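Local coordinates for general secretion pathway protein L (Vibrio parahaemolyticus, PDB 2W7V) that probably serves as a periplasmic, dimer-forming part of an inner-membrane component of the type II secretion system, which exports proteins across the outer membrane, at residues S5-L17 against S31-I43. Numbering follows the deposited sequence. Where two conformers were deposited one is given.
Sequences STDVAMLSWLAAL and SFKYDGQRGEVRI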
ATOM      1  N   SER A   5       5.296  14.258  10.678  1.00 34.25           N
ATOM      2  CA  SER A   5       4.551  13.231  11.452  1.00 34.17           C
ATOM      3  C   SER A   5       4.046  12.124  10.532  1.00 34.19           C
ATOM      4  O   SER A   5       4.420  10.963  10.700  1.00 34.33           O
ATOM      5  CB  SER A   5       3.381  13.871  12.208  1.00 34.22           C
ATOM      6  OG  SER A   5       2.428  14.424  11.316  1.00 33.95           O
ATOM      7  N   THR A   6       3.209  12.490   9.559  1.00 34.16           N
ATOM      8  CA  THR A   6       2.560  11.517   8.659  1.00 33.93           C
ATOM      9  C   THR A   6       2.294  12.149   7.281  1.00 34.01           C
ATOM     10  O   THR A   6       1.771  13.261   7.219  1.00 34.51           O
ATOM     11  CB  THR A   6       1.238  11.021   9.289  1.00 33.82           C
ATOM     12  OG1 THR A   6       0.708   9.941   8.531  1.00 32.95           O
ATOM     13  CG2 THR A   6       0.203  12.150   9.369  1.00 34.27           C
ATOM     14  N   ASP A   7       2.640  11.455   6.189  1.00 33.92           N
ATOM     15  CA  ASP A   7       2.540  12.017   4.821  1.00 33.60           C
ATOM     16  C   ASP A   7       1.291  11.638   4.045  1.00 33.20           C
ATOM     17  O   ASP A   7       1.294  10.661   3.256  1.00 33.86           O
ATOM     18  CB  ASP A   7       3.737  11.648   3.949  1.00 33.65           C
ATOM     19  CG  ASP A   7       3.723  12.385   2.598  1.00 34.43           C
ATOM     20  OD1 ASP A   7       2.666  12.379   1.932  1.00 31.54           O
ATOM     21  OD2 ASP A   7       4.764  12.991   2.213  1.00 36.11           O
ATOM     22  N   VAL A   8       0.287  12.492   4.206  1.00 31.54           N
ATOM     23  CA  VAL A   8      -1.019  12.391   3.569  1.00 30.55           C
ATOM     24  C   VAL A   8      -1.039  12.553   2.042  1.00 30.05           C
ATOM     25  O   VAL A   8      -1.897  11.959   1.384  1.00 30.13           O
ATOM     26  CB  VAL A   8      -1.972  13.459   4.183  1.00 30.76           C
ATOM     27  CG1 VAL A   8      -3.004  13.915   3.176  1.00 30.53           C
ATOM     28  CG2 VAL A   8      -2.617  12.923   5.450  1.00 30.54           C
ATOM     29  N   ALA A   9      -0.158  13.382   1.479  1.00 29.25           N
ATOM     30  CA  ALA A   9      -0.101  13.557   0.007  1.00 28.70           C
ATOM     31  C   ALA A   9       0.334  12.268  -0.695  1.00 27.33           C
ATOM     32  O   ALA A   9      -0.282  11.826  -1.654  1.00 28.41           O
ATOM     33  CB  ALA A   9       0.796  14.722  -0.381  1.00 28.64           C
HETATM   34  N   MSE A  10       1.363  11.628  -0.183  1.00 25.39           N
HETATM   35  CA  MSE A  10       1.721  10.305  -0.669  1.00 23.50           C
HETATM   36  C   MSE A  10       0.614   9.247  -0.453  1.00 21.69           C
HETATM   37  O   MSE A  10       0.378   8.423  -1.314  1.00 21.19           O
HETATM   38  CB  MSE A  10       3.032   9.854  -0.033  1.00 23.52           C
HETATM   39  CG  MSE A  10       3.524   8.525  -0.593  1.00 27.43           C
HETATM   40 SE   MSE A  10       4.083   8.490  -2.488  1.00 38.43          SE
HETATM   41  CE  MSE A  10       5.582   9.674  -2.333  1.00 30.94           C
ATOM     42  N   LEU A  11      -0.052   9.282   0.687  1.00 20.00           N
ATOM     43  CA  LEU A  11      -1.179   8.396   0.928  1.00 19.72           C
ATOM     44  C   LEU A  11      -2.260   8.566  -0.143  1.00 18.99           C
ATOM     45  O   LEU A  11      -2.773   7.605  -0.674  1.00 17.09           O
ATOM     46  CB  LEU A  11      -1.751   8.631   2.332  1.00 19.34           C
ATOM     47  CG  LEU A  11      -2.750   7.614   2.876  1.00 18.41           C
ATOM     48  CD1 LEU A  11      -2.143   6.239   2.891  1.00 15.40           C
ATOM     49  CD2 LEU A  11      -3.147   8.026   4.272  1.00 18.63           C
ATOM     50  N   SER A  12      -2.575   9.802  -0.489  1.00 19.81           N
ATOM     51  CA  SER A  12      -3.551  10.057  -1.531  1.00 21.03           C
ATOM     52  C   SER A  12      -3.128   9.527  -2.899  1.00 22.15           C
ATOM     53  O   SER A  12      -3.926   8.823  -3.547  1.00 23.19           O
ATOM     54  CB  SER A  12      -3.866  11.548  -1.607  1.00 20.72           C
ATOM     55  OG  SER A  12      -4.391  12.005  -0.362  1.00 20.89           O
ATOM     56  N   TRP A  13      -1.885   9.825  -3.308  1.00 22.28           N
ATOM     57  CA  TRP A  13      -1.406   9.534  -4.669  0.50 22.77           C
ATOM     58  C   TRP A  13      -1.063   8.051  -4.847  1.00 23.12           C
ATOM     59  O   TRP A  13      -1.077   7.533  -5.954  1.00 23.73           O
ATOM     60  CB  TRP A  13      -0.163  10.383  -5.046  0.50 23.25           C
ATOM     61  CG  TRP A  13      -0.245  11.892  -4.790  0.50 23.15           C
ATOM     62  CD1 TRP A  13      -1.356  12.685  -4.817  0.50 23.55           C
ATOM     63  CD2 TRP A  13       0.861  12.768  -4.511  0.50 24.20           C
ATOM     64  NE1 TRP A  13      -1.014  13.999  -4.553  0.50 23.72           N
ATOM     65  CE2 TRP A  13       0.340  14.070  -4.364  0.50 23.57           C
ATOM     66  CE3 TRP A  13       2.247  12.573  -4.376  0.50 23.51           C
ATOM     67  CZ2 TRP A  13       1.147  15.164  -4.077  0.50 24.51           C
ATOM     68  CZ3 TRP A  13       3.043  13.653  -4.097  0.50 23.64           C
ATOM     69  CH2 TRP A  13       2.495  14.939  -3.948  0.50 24.08           C
ATOM     70  N   LEU A  14      -0.717   7.395  -3.765  1.00 22.87           N
ATOM     71  CA  LEU A  14      -0.594   5.958  -3.768  1.00 22.96           C
ATOM     72  C   LEU A  14      -1.807   5.215  -4.428  1.00 22.57           C
ATOM     73  O   LEU A  14      -1.676   4.109  -4.955  1.00 22.50           O
ATOM     74  CB  LEU A  14      -0.403   5.562  -2.294  1.00 23.74           C
ATOM     75  CG  LEU A  14      -0.620   4.155  -1.795  1.00 24.48           C
ATOM     76  CD1 LEU A  14       0.203   3.967  -0.518  1.00 22.89           C
ATOM     77  CD2 LEU A  14      -2.093   3.944  -1.594  1.00 22.94           C
ATOM     78  N   ALA A  15      -2.993   5.814  -4.357  1.00 21.93           N
ATOM     79  CA  ALA A  15      -4.223   5.273  -4.987  1.00 20.81           C
ATOM     80  C   ALA A  15      -4.120   5.077  -6.534  1.00 19.72           C
ATOM     81  O   ALA A  15      -4.857   4.268  -7.118  1.00 19.65           O
ATOM     82  CB  ALA A  15      -5.395   6.182  -4.655  1.00 20.63           C
ATOM     83  N   ALA A  16      -3.222   5.845  -7.167  1.00 18.35           N
ATOM     84  CA  ALA A  16      -2.929   5.782  -8.599  1.00 17.63           C
ATOM     85  C   ALA A  16      -1.923   4.672  -8.991  1.00 16.77           C
ATOM     86  O   ALA A  16      -1.714   4.428 -10.160  1.00 17.52           O
ATOM     87  CB  ALA A  16      -2.412   7.134  -9.070  1.00 17.18           C
ATOM     88  N   LEU A  17      -1.283   4.029  -8.034  1.00 16.08           N
ATOM     89  CA  LEU A  17      -0.218   3.094  -8.327  1.00 16.19           C
ATOM     90  C   LEU A  17      -0.689   1.731  -8.868  1.00 15.58           C
ATOM     91  O   LEU A  17      -0.073   1.191  -9.790  1.00 14.54           O
ATOM     92  CB  LEU A  17       0.700   2.927  -7.107  1.00 16.57           C
ATOM     93  CG  LEU A  17       1.648   4.104  -6.795  1.00 17.28           C
ATOM     94  CD1 LEU A  17       2.397   3.856  -5.479  1.00 15.84           C
ATOM     95  CD2 LEU A  17       2.647   4.375  -7.939  1.00 16.95           C
ATOM     96  N   SER A  31       4.688  -7.218  -3.482  1.00 10.53           N
ATOM     97  CA  SER A  31       4.335  -6.475  -2.276  1.00 10.88           C
ATOM     98  C   SER A  31       4.539  -5.005  -2.426  1.00 10.46           C
ATOM     99  O   SER A  31       5.264  -4.564  -3.266  1.00 10.16           O
ATOM    100  CB  SER A  31       5.162  -6.941  -1.074  1.00 10.93           C
ATOM    101  OG  SER A  31       6.416  -6.301  -1.065  1.00 11.81           O
ATOM    102  N   PHE A  32       3.885  -4.241  -1.576  1.00 11.51           N
ATOM    103  CA  PHE A  32       4.235  -2.857  -1.453  1.00 12.07           C
ATOM    104  C   PHE A  32       3.883  -2.264  -0.127  1.00 12.66           C
ATOM    105  O   PHE A  32       2.849  -2.596   0.458  1.00 12.36           O
ATOM    106  CB  PHE A  32       3.682  -2.052  -2.607  1.00 13.11           C
ATOM    107  CG  PHE A  32       2.304  -1.591  -2.431  1.00 11.42           C
ATOM    108  CD1 PHE A  32       1.317  -2.089  -3.213  1.00 14.67           C
ATOM    109  CD2 PHE A  32       2.029  -0.572  -1.548  1.00 14.55           C
ATOM    110  CE1 PHE A  32       0.001  -1.648  -3.061  1.00 16.85           C
ATOM    111  CE2 PHE A  32       0.787  -0.111  -1.373  1.00 16.34           C
ATOM    112  CZ  PHE A  32      -0.276  -0.652  -2.118  1.00 16.67           C
ATOM    113  N   LYS A  33       4.748  -1.360   0.325  1.00 13.75           N
ATOM    114  CA  LYS A  33       4.603  -0.756   1.631  1.00 14.57           C
ATOM    115  C   LYS A  33       4.637   0.729   1.581  1.00 14.74           C
ATOM    116  O   LYS A  33       5.578   1.273   1.082  1.00 16.20           O
ATOM    117  CB  LYS A  33       5.734  -1.207   2.549  1.00 15.61           C
ATOM    118  CG  LYS A  33       5.575  -0.680   3.985  1.00 15.11           C
ATOM    119  CD  LYS A  33       6.212  -1.541   4.990  1.00 14.83           C
ATOM    120  CE  LYS A  33       5.722  -1.226   6.405  1.00 15.98           C
ATOM    121  NZ  LYS A  33       6.009  -2.447   7.309  1.00 14.51           N
ATOM    122  N   TYR A  34       3.622   1.366   2.141  1.00 15.13           N
ATOM    123  CA  TYR A  34       3.616   2.784   2.509  1.00 15.82           C
ATOM    124  C   TYR A  34       4.077   2.997   3.949  1.00 16.34           C
ATOM    125  O   TYR A  34       3.573   2.326   4.891  1.00 16.09           O
ATOM    126  CB  TYR A  34       2.211   3.358   2.357  1.00 15.46           C
ATOM    127  CG  TYR A  34       1.993   4.738   2.928  1.00 14.78           C
ATOM    128  CD1 TYR A  34       2.419   5.889   2.254  1.00 16.99           C
ATOM    129  CD2 TYR A  34       1.319   4.905   4.136  1.00 13.72           C
ATOM    130  CE1 TYR A  34       2.189   7.170   2.802  1.00 13.28           C
ATOM    131  CE2 TYR A  34       1.103   6.130   4.671  1.00 12.99           C
ATOM    132  CZ  TYR A  34       1.532   7.264   4.021  1.00 12.06           C
ATOM    133  OH  TYR A  34       1.269   8.468   4.643  1.00 12.53           O
ATOM    134  N   ASP A  35       5.008   3.946   4.101  1.00 16.66           N
ATOM    135  CA  ASP A  35       5.540   4.383   5.394  1.00 17.13           C
ATOM    136  C   ASP A  35       5.209   5.884   5.499  1.00 17.46           C
ATOM    137  O   ASP A  35       5.817   6.723   4.834  1.00 17.50           O
ATOM    138  CB  ASP A  35       7.053   4.091   5.440  1.00 17.38           C
ATOM    139  CG  ASP A  35       7.755   4.668   6.641  1.00 17.96           C
ATOM    140  OD1 ASP A  35       7.136   5.205   7.578  1.00 21.25           O
ATOM    141  OD2 ASP A  35       8.988   4.555   6.652  1.00 24.39           O
ATOM    142  N   GLY A  36       4.219   6.212   6.313  1.00 17.79           N
ATOM    143  CA  GLY A  36       3.735   7.577   6.411  1.00 17.87           C
ATOM    144  C   GLY A  36       4.721   8.526   7.044  1.00 17.94           C
ATOM    145  O   GLY A  36       4.721   9.724   6.751  1.00 18.37           O
ATOM    146  N   GLN A  37       5.615   7.984   7.860  1.00 17.51           N
ATOM    147  CA  GLN A  37       6.548   8.800   8.608  1.00 17.21           C
ATOM    148  C   GLN A  37       7.625   9.271   7.648  1.00 16.93           C
ATOM    149  O   GLN A  37       8.011  10.445   7.666  1.00 16.19           O
ATOM    150  CB  GLN A  37       7.109   8.010   9.801  1.00 17.70           C
ATOM    151  CG  GLN A  37       6.080   6.987  10.346  1.00 20.42           C
ATOM    152  CD  GLN A  37       5.907   6.989  11.843  1.00 22.22           C
ATOM    153  OE1 GLN A  37       6.108   8.003  12.528  1.00 22.68           O
ATOM    154  NE2 GLN A  37       5.486   5.846  12.362  1.00 25.02           N
ATOM    155  N   ARG A  38       8.078   8.356   6.787  1.00 16.39           N
ATOM    156  CA  ARG A  38       9.019   8.691   5.722  1.00 15.99           C
ATOM    157  C   ARG A  38       8.303   9.251   4.512  1.00 15.48           C
ATOM    158  O   ARG A  38       8.913   9.829   3.666  1.00 16.15           O
ATOM    159  CB  ARG A  38       9.841   7.466   5.312  1.00 15.75           C
ATOM    160  CG  ARG A  38      10.879   7.002   6.339  1.00 15.01           C
ATOM    161  CD  ARG A  38      11.773   5.880   5.783  1.00 16.16           C
ATOM    162  NE  ARG A  38      13.131   5.892   6.342  1.00 17.84           N
ATOM    163  CZ  ARG A  38      14.153   6.643   5.896  1.00 18.28           C
ATOM    164  NH1 ARG A  38      14.016   7.470   4.855  1.00 18.92           N
ATOM    165  NH2 ARG A  38      15.334   6.563   6.494  1.00 16.91           N
ATOM    166  N   GLY A  39       7.008   9.071   4.395  1.00 16.09           N
ATOM    167  CA  GLY A  39       6.306   9.398   3.110  1.00 16.08           C
ATOM    168  C   GLY A  39       6.822   8.702   1.863  1.00 15.25           C
ATOM    169  O   GLY A  39       6.880   9.283   0.794  1.00 15.11           O
ATOM    170  N   GLU A  40       7.178   7.431   2.016  1.00 15.21           N
ATOM    171  CA  GLU A  40       7.672   6.624   0.929  1.00 14.80           C
ATOM    172  C   GLU A  40       6.761   5.475   0.706  1.00 13.89           C
ATOM    173  O   GLU A  40       6.108   5.001   1.623  1.00 16.15           O
ATOM    174  CB  GLU A  40       9.012   5.999   1.256  1.00 14.79           C
ATOM    175  CG  GLU A  40      10.092   6.922   1.611  1.00 15.81           C
ATOM    176  CD  GLU A  40      11.376   6.174   1.941  1.00 15.62           C
ATOM    177  OE1 GLU A  40      11.348   4.921   2.024  1.00 18.77           O
ATOM    178  OE2 GLU A  40      12.386   6.842   2.129  1.00 12.27           O
ATOM    179  N   VAL A  41       6.802   4.983  -0.511  1.00 12.75           N
ATOM    180  CA  VAL A  41       6.276   3.717  -0.877  1.00 11.88           C
ATOM    181  C   VAL A  41       7.407   2.835  -1.456  1.00 11.68           C
ATOM    182  O   VAL A  41       8.145   3.244  -2.333  1.00 10.82           O
ATOM    183  CB  VAL A  41       5.144   3.916  -1.912  1.00 12.24           C
ATOM    184  CG1 VAL A  41       4.502   2.575  -2.310  1.00  9.37           C
ATOM    185  CG2 VAL A  41       4.040   4.878  -1.331  1.00 11.70           C
ATOM    186  N   ARG A  42       7.531   1.615  -0.946  1.00 12.00           N
ATOM    187  CA  ARG A  42       8.433   0.640  -1.523  0.60 11.85           C
ATOM    188  C   ARG A  42       7.659  -0.537  -2.128  1.00 11.67           C
ATOM    189  O   ARG A  42       6.790  -1.125  -1.502  1.00 11.67           O
ATOM    190  CB  ARG A  42       9.412   0.195  -0.461  0.60 11.99           C
ATOM    191  CG  ARG A  42      10.010   1.385   0.302  0.60 12.48           C
ATOM    192  CD  ARG A  42      10.979   0.924   1.386  0.60 12.72           C
ATOM    193  NE  ARG A  42      10.277   0.490   2.598  0.60 13.12           N
ATOM    194  CZ  ARG A  42       9.732   1.316   3.481  0.60 12.55           C
ATOM    195  NH1 ARG A  42       9.770   2.633   3.305  0.60 12.73           N
ATOM    196  NH2 ARG A  42       9.135   0.818   4.545  0.60 13.00           N
ATOM    197  N   ILE A  43       7.999  -0.862  -3.360  1.00 11.98           N
ATOM    198  CA  ILE A  43       7.318  -1.836  -4.170  1.00 12.28           C
ATOM    199  C   ILE A  43       8.253  -2.949  -4.595  1.00 12.46           C
ATOM    200  O   ILE A  43       9.274  -2.673  -5.157  1.00 13.55           O
ATOM    201  CB  ILE A  43       6.829  -1.148  -5.474  1.00 12.07           C
ATOM    202  CG1 ILE A  43       5.804  -0.019  -5.156  1.00 12.17           C
ATOM    203  CG2 ILE A  43       6.175  -2.167  -6.385  1.00 12.25           C
ATOM    204  CD1 ILE A  43       5.594   0.988  -6.299  1.00 11.38           C
TER
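Tyr34 OH donates a hydrogen bond to Asp7 O at 2.6 Å, yet it approaches from above the carbonyl plane, 66° out of it, and so does not lie on a lone pair. The same oxygen accepts the helical bond from Leu11 N, so two donors grip it. Asp7 is held at two further points: its N donates to Gly36 O (2.8 Å) through a bent N-H, and, as Asp7 occupies the N-cap position of helix 8-13, its OD1 accepts the capping bond from Met10 N on the syn side at 2.6 Å. Asp7 OD2 also forms a salt bridge with Arg86 of strand 78-86. Asp7 CB packs on Gly39 CA at 3.5 Å; Gly39, at positive phi in a G1 beta bulge, has no side chain to obstruct the aspartate.

Leu11 CD1 sits over one face of the Tyr34 ring in a CH-pi contact, 4.0 Å from the centroid and 20° off the normal, while Gly36 N lies over the rim of the opposite face and Met10 CG meets the edge in plane. With CG anti to the backbone N and bends at chi2 and chi3, selenomethionine Met10 folds its SE against Val41 CG2 and its CE against Gly39 O. Leu14 CD1 then reaches Tyr34 CB at 3.6 Å, and Leu17 CD1 lies near Val41 CG1, extending the apolar seam along the helical segment.

Helix 8-13 runs nearly antiparallel to strand 31-35 (152°, axes 9.5 Å apart), lying over part of one face of the antiparallel sheet. Phe32 to Tyr34 also pair with a strand of the second subunit, where Leu14 packs on Phe32 of that chain. Polar bonds therefore tie the helix start to the end of strand 31-35 and to the turn after it, while Met10, Leu11, Leu14 and Leu17 pack the remainder of segment 5-17 on a sheet that continues through the dimer.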